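PDB 3LWX: NADH:ubiquinone oxidoreductase, Na translocating, C subunit, which is a fragment of the C subunit of a probably membrane-bound, sodium-pumping complex and carries an FMN-binding domain. Local coordinates for residues Asn14-Val26 against Tyr101-Asp115. Residues are numbered along the deposited sequence; the frame is centred on the assembly and turned at random.
Sequences NDKRQQILRSINV and YISVDSDKNTIYGAD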
ATOM      1  N   ASN A  14      15.133   0.638   5.887  1.00  8.24           N
ATOM      2  CA  ASN A  14      14.793  -0.740   6.224  1.00  8.29           C
ATOM      3  C   ASN A  14      13.353  -0.872   6.730  1.00  7.86           C
ATOM      4  O   ASN A  14      12.694  -1.850   6.417  1.00  8.38           O
ATOM      5  CB  ASN A  14      15.834  -1.339   7.176  1.00  9.96           C
ATOM      6  CG  ASN A  14      17.095  -1.752   6.428  1.00 10.46           C
ATOM      7  OD1 ASN A  14      17.008  -2.273   5.304  1.00 12.88           O
ATOM      8  ND2 ASN A  14      18.259  -1.586   7.061  1.00 12.84           N
ATOM      9  N   ASP A  15      12.869   0.122   7.471  1.00  8.24           N
ATOM     10  CA  ASP A  15      11.479   0.154   7.905  1.00  8.39           C
ATOM     11  C   ASP A  15      10.563   0.193   6.674  1.00  7.70           C
ATOM     12  O   ASP A  15       9.608  -0.579   6.585  1.00  7.98           O
ATOM     13  CB  ASP A  15      11.286   1.344   8.847  1.00  9.35           C
ATOM     14  CG  ASP A  15       9.898   1.454   9.454  1.00 12.45           C
ATOM     15  OD1 ASP A  15       9.035   0.593   9.267  1.00 13.72           O
ATOM     16  OD2 ASP A  15       9.686   2.443  10.201  1.00 19.06           O
ATOM     17  N   LYS A  16      10.859   1.066   5.709  1.00  7.56           N
ATOM     18  CA  LYS A  16      10.067   1.124   4.485  1.00  7.71           C
ATOM     19  C   LYS A  16      10.121  -0.212   3.733  1.00  7.23           C
ATOM     20  O   LYS A  16       9.094  -0.679   3.224  1.00  7.31           O
ATOM     21  CB  LYS A  16      10.516   2.303   3.622  1.00  8.50           C
ATOM     22  CG  LYS A  16       9.775   2.415   2.309  1.00  8.44           C
ATOM     23  CD  LYS A  16      10.026   3.736   1.614  1.00 11.50           C
ATOM     24  CE  LYS A  16       9.301   3.864   0.286  1.00 11.87           C
ATOM     25  NZ  LYS A  16       9.322   5.280  -0.220  1.00 14.30           N
ATOM     26  N   ARG A  17      11.317  -0.805   3.617  1.00  7.34           N
ATOM     27  CA  ARG A  17      11.441  -2.119   2.983  0.67  6.93           C
ATOM     28  C   ARG A  17      10.569  -3.148   3.678  1.00  7.07           C
ATOM     29  O   ARG A  17       9.895  -3.936   3.017  1.00  7.26           O
ATOM     30  CB  ARG A  17      12.884  -2.621   2.999  0.67  7.27           C
ATOM     31  CG  ARG A  17      13.847  -1.831   2.138  0.67  8.04           C
ATOM     32  CD  ARG A  17      15.218  -2.490   2.099  0.67  8.95           C
ATOM     33  NE  ARG A  17      16.161  -1.703   1.293  0.67 11.42           N
ATOM     34  CZ  ARG A  17      17.081  -0.858   1.772  0.67 11.20           C
ATOM     35  NH1 ARG A  17      17.269  -0.692   3.076  0.67 13.23           N
ATOM     36  NH2 ARG A  17      17.850  -0.181   0.929  0.67 15.72           N
ATOM     37  N   GLN A  18      10.567  -3.135   5.019  1.00  7.18           N
ATOM     38  CA  GLN A  18       9.718  -4.058   5.784  1.00  7.16           C
ATOM     39  C   GLN A  18       8.235  -3.862   5.468  1.00  7.24           C
ATOM     40  O   GLN A  18       7.498  -4.839   5.359  1.00  7.69           O
ATOM     41  CB  GLN A  18       9.943  -3.926   7.292  1.00  7.34           C
ATOM     42  CG  GLN A  18      11.245  -4.454   7.796  1.00  8.63           C
ATOM     43  CD  GLN A  18      11.408  -4.118   9.263  1.00  9.44           C
ATOM     44  OE1 GLN A  18      11.580  -2.967   9.625  1.00 13.66           O
ATOM     45  NE2 GLN A  18      11.311  -5.116  10.111  1.00 11.42           N
ATOM     46  N   GLN A  19       7.796  -2.604   5.356  1.00  6.79           N
ATOM     47  CA  GLN A  19       6.398  -2.301   5.039  1.00  6.43           C
ATOM     48  C   GLN A  19       6.013  -2.850   3.661  1.00  6.31           C
ATOM     49  O   GLN A  19       4.964  -3.472   3.479  1.00  6.98           O
ATOM     50  CB  GLN A  19       6.167  -0.801   5.080  1.00  6.97           C
ATOM     51  CG  GLN A  19       6.292  -0.190   6.465  1.00  7.51           C
ATOM     52  CD  GLN A  19       6.353   1.320   6.403  1.00  8.49           C
ATOM     53  OE1 GLN A  19       5.541   1.967   5.743  1.00  8.08           O
ATOM     54  NE2 GLN A  19       7.331   1.894   7.092  1.00 10.16           N
ATOM     55  N   ILE A  20       6.851  -2.576   2.667  1.00  6.07           N
ATOM     56  CA  ILE A  20       6.637  -3.067   1.317  1.00  6.34           C
ATOM     57  C   ILE A  20       6.601  -4.601   1.327  1.00  6.41           C
ATOM     58  O   ILE A  20       5.711  -5.211   0.716  1.00  6.77           O
ATOM     59  CB  ILE A  20       7.721  -2.496   0.382  1.00  6.50           C
ATOM     60  CG1 ILE A  20       7.490  -0.991   0.201  1.00  7.44           C
ATOM     61  CG2 ILE A  20       7.698  -3.214  -0.967  1.00  8.27           C
ATOM     62  CD1 ILE A  20       8.610  -0.262  -0.520  1.00  8.80           C
ATOM     63  N   LEU A  21       7.564  -5.217   2.005  1.00  6.69           N
ATOM     64  CA  LEU A  21       7.570  -6.672   2.093  1.00  6.74           C
ATOM     65  C   LEU A  21       6.305  -7.222   2.773  1.00  6.81           C
ATOM     66  O   LEU A  21       5.747  -8.233   2.320  1.00  6.93           O
ATOM     67  CB  LEU A  21       8.839  -7.157   2.797  1.00  7.79           C
ATOM     68  CG  LEU A  21      10.112  -7.026   1.964  1.00  8.14           C
ATOM     69  CD1 LEU A  21      11.334  -7.207   2.857  1.00 10.36           C
ATOM     70  CD2 LEU A  21      10.114  -8.003   0.799  1.00 10.41           C
ATOM     71  N   ARG A  22       5.839  -6.573   3.835  1.00  6.60           N
ATOM     72  CA  ARG A  22       4.615  -7.055   4.490  1.00  6.93           C
ATOM     73  C   ARG A  22       3.433  -7.031   3.533  1.00  6.60           C
ATOM     74  O   ARG A  22       2.549  -7.881   3.639  1.00  6.79           O
ATOM     75  CB  ARG A  22       4.288  -6.276   5.768  1.00  7.04           C
ATOM     76  CG  ARG A  22       5.246  -6.565   6.915  1.00  8.30           C
ATOM     77  CD  ARG A  22       4.720  -6.046   8.235  1.00  9.15           C
ATOM     78  NE  ARG A  22       4.602  -4.591   8.305  1.00  8.10           N
ATOM     79  CZ  ARG A  22       5.520  -3.755   8.775  1.00  8.41           C
ATOM     80  NH1 ARG A  22       6.708  -4.171   9.193  1.00  9.91           N
ATOM     81  NH2 ARG A  22       5.239  -2.455   8.794  1.00  9.88           N
ATOM     82  N   SER A  23       3.409  -6.079   2.600  1.00  6.35           N
ATOM     83  CA  SER A  23       2.314  -6.020   1.620  1.00  6.26           C
ATOM     84  C   SER A  23       2.331  -7.171   0.625  1.00  6.38           C
ATOM     85  O   SER A  23       1.321  -7.392  -0.044  1.00  6.81           O
ATOM     86  CB  SER A  23       2.301  -4.691   0.869  1.00  6.87           C
ATOM     87  OG  SER A  23       3.222  -4.632  -0.200  1.00  7.42           O
ATOM     88  N   ILE A  24       3.465  -7.896   0.533  1.00  6.93           N
ATOM     89  CA  ILE A  24       3.554  -9.130  -0.251  1.00  7.69           C
ATOM     90  C   ILE A  24       3.770 -10.337   0.671  1.00  7.59           C
ATOM     91  O   ILE A  24       4.326 -11.358   0.264  1.00  8.44           O
ATOM     92  CB  ILE A  24       4.581  -9.063  -1.413  1.00  8.06           C
ATOM     93  CG1 ILE A  24       5.998  -8.715  -0.920  1.00  7.93           C
ATOM     94  CG2 ILE A  24       4.060  -8.081  -2.463  1.00  8.38           C
ATOM     95  CD1 ILE A  24       7.087  -8.961  -1.974  1.00 10.23           C
ATOM     96  N   ASN A  25       3.314 -10.219   1.920  1.00  7.21           N
ATOM     97  CA  ASN A  25       3.255 -11.348   2.847  1.00  7.69           C
ATOM     98  C   ASN A  25       4.612 -11.899   3.243  1.00  7.87           C
ATOM     99  O   ASN A  25       4.773 -13.105   3.460  1.00  9.62           O
ATOM    100  CB  ASN A  25       2.343 -12.422   2.246  1.00  8.22           C
ATOM    101  CG  ASN A  25       1.004 -11.828   1.872  1.00  8.59           C
ATOM    102  OD1 ASN A  25       0.405 -11.146   2.681  1.00 10.16           O
ATOM    103  ND2 ASN A  25       0.579 -12.010   0.628  1.00  9.65           N
ATOM    104  N   VAL A  26       5.570 -10.995   3.417  1.00  8.04           N
ATOM    105  CA  VAL A  26       6.929 -11.339   3.844  1.00  8.38           C
ATOM    106  C   VAL A  26       7.220 -10.499   5.082  1.00  8.04           C
ATOM    107  O   VAL A  26       7.182  -9.266   5.024  1.00  8.60           O
ATOM    108  CB  VAL A  26       7.939 -11.105   2.716  1.00  9.33           C
ATOM    109  CG1 VAL A  26       9.368 -11.259   3.232  1.00 10.89           C
ATOM    110  CG2 VAL A  26       7.627 -12.036   1.546  1.00 11.16           C
ATOM    111  N   TYR A 101       0.905   0.262   1.928  1.00  6.27           N
ATOM    112  CA  TYR A 101       1.193  -0.350   0.634  1.00  6.52           C
ATOM    113  C   TYR A 101       0.170  -1.442   0.384  1.00  6.01           C
ATOM    114  O   TYR A 101      -0.260  -2.121   1.323  1.00  7.07           O
ATOM    115  CB  TYR A 101       2.614  -0.956   0.597  1.00  6.82           C
ATOM    116  CG  TYR A 101       3.650   0.104   0.808  1.00  7.01           C
ATOM    117  CD1 TYR A 101       4.133   0.854  -0.257  1.00  6.92           C
ATOM    118  CD2 TYR A 101       4.074   0.435   2.091  1.00  7.45           C
ATOM    119  CE1 TYR A 101       5.026   1.896  -0.046  1.00  7.70           C
ATOM    120  CE2 TYR A 101       4.979   1.465   2.309  1.00  8.19           C
ATOM    121  CZ  TYR A 101       5.435   2.212   1.235  1.00  7.08           C
ATOM    122  OH  TYR A 101       6.302   3.260   1.419  1.00  9.32           O
ATOM    123  N   ILE A 102      -0.194  -1.629  -0.873  1.00  6.15           N
ATOM    124  CA  ILE A 102      -1.095  -2.703  -1.234  0.80  6.56           C
ATOM    125  C   ILE A 102      -0.586  -3.330  -2.524  1.00  5.82           C
ATOM    126  O   ILE A 102      -0.136  -2.620  -3.428  1.00  6.82           O
ATOM    127  CB  ILE A 102      -2.551  -2.202  -1.308  0.80  7.39           C
ATOM    128  CG1 ILE A 102      -3.549  -3.357  -1.394  0.80  6.44           C
ATOM    129  CG2 ILE A 102      -2.735  -1.248  -2.453  0.80  8.47           C
ATOM    130  CD1 ILE A 102      -4.962  -2.886  -1.146  0.80  8.79           C
ATOM    131  N   SER A 103      -0.615  -4.657  -2.571  1.00  5.90           N
ATOM    132  CA  SER A 103      -0.131  -5.362  -3.744  1.00  6.16           C
ATOM    133  C   SER A 103      -1.281  -6.087  -4.424  1.00  5.86           C
ATOM    134  O   SER A 103      -2.227  -6.544  -3.770  1.00  6.63           O
ATOM    135  CB  SER A 103       0.983  -6.364  -3.389  1.00  6.75           C
ATOM    136  OG  SER A 103       0.492  -7.449  -2.633  1.00  7.40           O
ATOM    137  N   VAL A 104      -1.168  -6.212  -5.743  1.00  6.17           N
ATOM    138  CA  VAL A 104      -2.105  -6.975  -6.531  1.00  6.19           C
ATOM    139  C   VAL A 104      -1.380  -8.055  -7.334  1.00  6.67           C
ATOM    140  O   VAL A 104      -0.183  -7.959  -7.635  1.00  7.21           O
ATOM    141  CB  VAL A 104      -2.960  -6.089  -7.483  1.00  6.72           C
ATOM    142  CG1 VAL A 104      -3.875  -5.158  -6.686  1.00  7.66           C
ATOM    143  CG2 VAL A 104      -2.098  -5.278  -8.452  1.00  8.20           C
ATOM    144  N   ASP A 105      -2.155  -9.079  -7.659  1.00  6.98           N
ATOM    145  CA  ASP A 105      -1.735 -10.175  -8.500  1.00  7.48           C
ATOM    146  C   ASP A 105      -1.481  -9.699  -9.933  1.00  7.69           C
ATOM    147  O   ASP A 105      -1.699  -8.539 -10.284  1.00  7.66           O
ATOM    148  CB  ASP A 105      -2.813 -11.249  -8.505  1.00  8.18           C
ATOM    149  CG  ASP A 105      -2.960 -11.974  -7.173  1.00  8.93           C
ATOM    150  OD1 ASP A 105      -2.001 -12.013  -6.373  1.00  9.99           O
ATOM    151  OD2 ASP A 105      -4.050 -12.541  -6.947  1.00 10.88           O
ATOM    152  N   SER A 106      -1.047 -10.621 -10.783  1.00  8.31           N
ATOM    153  CA  SER A 106      -0.694 -10.269 -12.157  0.70  9.13           C
ATOM    154  C   SER A 106      -1.880  -9.765 -12.974  1.00  8.83           C
ATOM    155  O   SER A 106      -1.683  -9.103 -13.992  1.00 10.14           O
ATOM    156  CB  SER A 106      -0.028 -11.452 -12.852  0.70  9.71           C
ATOM    157  OG  SER A 106      -0.946 -12.515 -13.016  0.70 11.29           O
ATOM    158  N   ASP A 107      -3.103 -10.054 -12.524  1.00  8.37           N
ATOM    159  CA  ASP A 107      -4.313  -9.518 -13.168  1.00  8.22           C
ATOM    160  C   ASP A 107      -4.531  -8.015 -12.905  1.00  7.98           C
ATOM    161  O   ASP A 107      -5.475  -7.434 -13.426  1.00  8.31           O
ATOM    162  CB  ASP A 107      -5.575 -10.304 -12.774  1.00  8.90           C
ATOM    163  CG  ASP A 107      -6.010 -10.134 -11.314  1.00  8.28           C
ATOM    164  OD1 ASP A 107      -5.313  -9.477 -10.512  1.00  7.53           O
ATOM    165  OD2 ASP A 107      -7.104 -10.664 -10.990  1.00  9.67           O
ATOM    166  N   LYS A 108      -3.679  -7.397 -12.087  1.00  7.47           N
ATOM    167  CA  LYS A 108      -3.777  -5.963 -11.803  1.00  7.56           C
ATOM    168  C   LYS A 108      -5.156  -5.616 -11.223  1.00  7.52           C
ATOM    169  O   LYS A 108      -5.695  -4.541 -11.473  1.00  9.38           O
ATOM    170  CB  LYS A 108      -3.384  -5.105 -13.018  1.00  7.64           C
ATOM    171  CG  LYS A 108      -1.906  -5.288 -13.359  1.00  8.58           C
ATOM    172  CD  LYS A 108      -1.370  -4.265 -14.342  1.00  8.55           C
ATOM    173  CE  LYS A 108      -1.993  -4.337 -15.711  1.00  8.86           C
ATOM    174  NZ  LYS A 108      -1.422  -3.289 -16.605  1.00  9.74           N
ATOM    175  N   ASN A 109      -5.665  -6.504 -10.368  1.00  7.01           N
ATOM    176  CA  ASN A 109      -7.006  -6.342  -9.816  1.00  6.99           C
ATOM    177  C   ASN A 109      -7.177  -6.985  -8.440  1.00  6.91           C
ATOM    178  O   ASN A 109      -7.663  -6.342  -7.503  1.00  7.43           O
ATOM    179  CB  ASN A 109      -8.052  -6.916 -10.795  1.00  7.39           C
ATOM    180  CG  ASN A 109      -9.480  -6.532 -10.422  1.00  8.05           C
ATOM    181  OD1 ASN A 109      -9.695  -5.594  -9.666  1.00  9.31           O
ATOM    182  ND2 ASN A 109     -10.462  -7.257 -10.953  1.00  9.97           N
ATOM    183  N   THR A 110      -6.788  -8.253  -8.334  1.00  7.11           N
ATOM    184  CA  THR A 110      -6.974  -9.018  -7.121  1.00  6.88           C
ATOM    185  C   THR A 110      -5.870  -8.702  -6.128  1.00  6.99           C
ATOM    186  O   THR A 110      -4.691  -8.833  -6.428  1.00  7.84           O
ATOM    187  CB  THR A 110      -6.983 -10.517  -7.411  1.00  7.26           C
ATOM    188  OG1 THR A 110      -7.955 -10.812  -8.413  1.00  8.86           O
ATOM    189  CG2 THR A 110      -7.295 -11.304  -6.154  1.00  9.64           C
ATOM    190  N   ILE A 111      -6.243  -8.308  -4.920  1.00  6.76           N
ATOM    191  CA  ILE A 111      -5.278  -7.949  -3.900  1.00  6.49           C
ATOM    192  C   ILE A 111      -4.571  -9.182  -3.359  1.00  6.74           C
ATOM    193  O   ILE A 111      -5.191 -10.188  -3.005  1.00  7.82           O
ATOM    194  CB  ILE A 111      -5.954  -7.133  -2.775  1.00  6.97           C
ATOM    195  CG1 ILE A 111      -6.411  -5.781  -3.342  1.00  7.83           C
ATOM    196  CG2 ILE A 111      -5.014  -6.912  -1.576  1.00  7.36           C
ATOM    197  CD1 ILE A 111      -7.549  -5.101  -2.563  1.00 10.08           C
ATOM    198  N   TYR A 112      -3.245  -9.086  -3.277  1.00  6.42           N
ATOM    199  CA  TYR A 112      -2.370 -10.144  -2.781  1.00  7.00           C
ATOM    200  C   TYR A 112      -1.997  -9.918  -1.296  1.00  6.48           C
ATOM    201  O   TYR A 112      -1.885 -10.882  -0.515  1.00  7.55           O
ATOM    202  CB  TYR A 112      -1.121 -10.220  -3.669  1.00  7.07           C
ATOM    203  CG  TYR A 112      -0.123 -11.273  -3.285  1.00  8.02           C
ATOM    204  CD1 TYR A 112      -0.443 -12.617  -3.311  1.00  9.60           C
ATOM    205  CD2 TYR A 112       1.157 -10.916  -2.912  1.00  8.55           C
ATOM    206  CE1 TYR A 112       0.502 -13.592  -2.958  1.00 11.42           C
ATOM    207  CE2 TYR A 112       2.122 -11.875  -2.579  1.00 11.03           C
ATOM    208  CZ  TYR A 112       1.790 -13.218  -2.595  1.00 11.04           C
ATOM    209  OH  TYR A 112       2.723 -14.181  -2.265  1.00 14.91           O
ATOM    210  N   GLY A 113      -1.834  -8.667  -0.892  1.00  7.04           N
ATOM    211  CA  GLY A 113      -1.529  -8.341   0.501  1.00  6.50           C
ATOM    212  C   GLY A 113      -1.601  -6.849   0.705  1.00  6.02           C
ATOM    213  O   GLY A 113      -1.758  -6.086  -0.242  1.00  6.64           O
ATOM    214  N   ALA A 114      -1.432  -6.425   1.956  1.00  6.04           N
ATOM    215  CA  ALA A 114      -1.567  -5.031   2.329  1.00  6.50           C
ATOM    216  C   ALA A 114      -0.850  -4.771   3.643  1.00  6.18           C
ATOM    217  O   ALA A 114      -0.691  -5.684   4.463  1.00  7.38           O
ATOM    218  CB  ALA A 114      -3.044  -4.679   2.477  1.00  8.01           C
ATOM    219  N   ASP A 115      -0.458  -3.517   3.840  1.00  6.20           N
ATOM    220  CA  ASP A 115       0.153  -3.055   5.086  1.00  5.85           C
ATOM    221  C   ASP A 115      -0.285  -1.618   5.299  1.00  6.47           C
ATOM    222  O   ASP A 115      -0.226  -0.822   4.360  1.00  6.99           O
ATOM    223  CB  ASP A 115       1.680  -3.106   5.020  1.00  6.97           C
ATOM    224  CG  ASP A 115       2.334  -2.870   6.369  1.00  6.54           C
ATOM    225  OD1 ASP A 115       2.103  -3.722   7.255  1.00  8.03           O
ATOM    226  OD2 ASP A 115       3.072  -1.876   6.528  1.00  8.26           O
TER
HETATM  227  O   HOH W   1       2.957   0.782   5.774  1.00  8.01           O
HETATM  228  O   HOH W   2       6.639   3.934   4.008  1.00 13.55           O
HETATM  229  O   HOH W   3      -0.295  -8.636   3.649  1.00  7.88           O
HETATM  230  O   HOH W   4       5.232 -12.927  -1.905  0.50 13.14           O
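Ile20 lies over one face of the Tyr101 ring, its CG1 3.7 Å from the ring centroid and almost on the normal, a CH-pi contact. At the edge of the same ring, in its plane, sits Gln19 OE1, 3.5 Å from Tyr101 CE2, while water 2 ties that oxygen to Tyr101 OH. The second ring, Tyr112, has Asn25 ND2 over the centre of one face and Ile24 CB at its edge. That amide nitrogen is engaged with the backbone, giving a nearly straight hydrogen bond (172°) to Tyr112 O at 2.9 Å. The Arg22 guanidinium meets Asp115 side-on: NE reaches OD1 at 2.8 Å, in the guanidinium plane but from above the carboxylate, and NH2 takes OD2 at 3.2 Å on its syn side. A bend at chi3 (-65°) swings the arginine onto the acid, the two planes standing 59° apart. Where the helix stops, Asn25 has positive phi and is the C-prime residue of a Schellman motif; two residues earlier, Ser23 O accepts from Ser103 OG at 2.7 Å. Gly113, in a classic beta bulge with Tyr112 opposite Ser103, brings its CA to 3.1 Å from Ser23 O. The end of helix 4-23 thus packs on the edge hairpin of the six-stranded antiparallel sheet, with Ile86 of strand 82-92 also touching Ile20, Ser23 and Ile24. Chemically, a two-pronged ion pair and hydrogen bonds to backbone carbonyls fix the helix end on the strands. With Arg22 on both oxygens and water 1 donating to OD2 as well as to Gln19 OE1, the carboxylate of Asp115 is probably kept ionised.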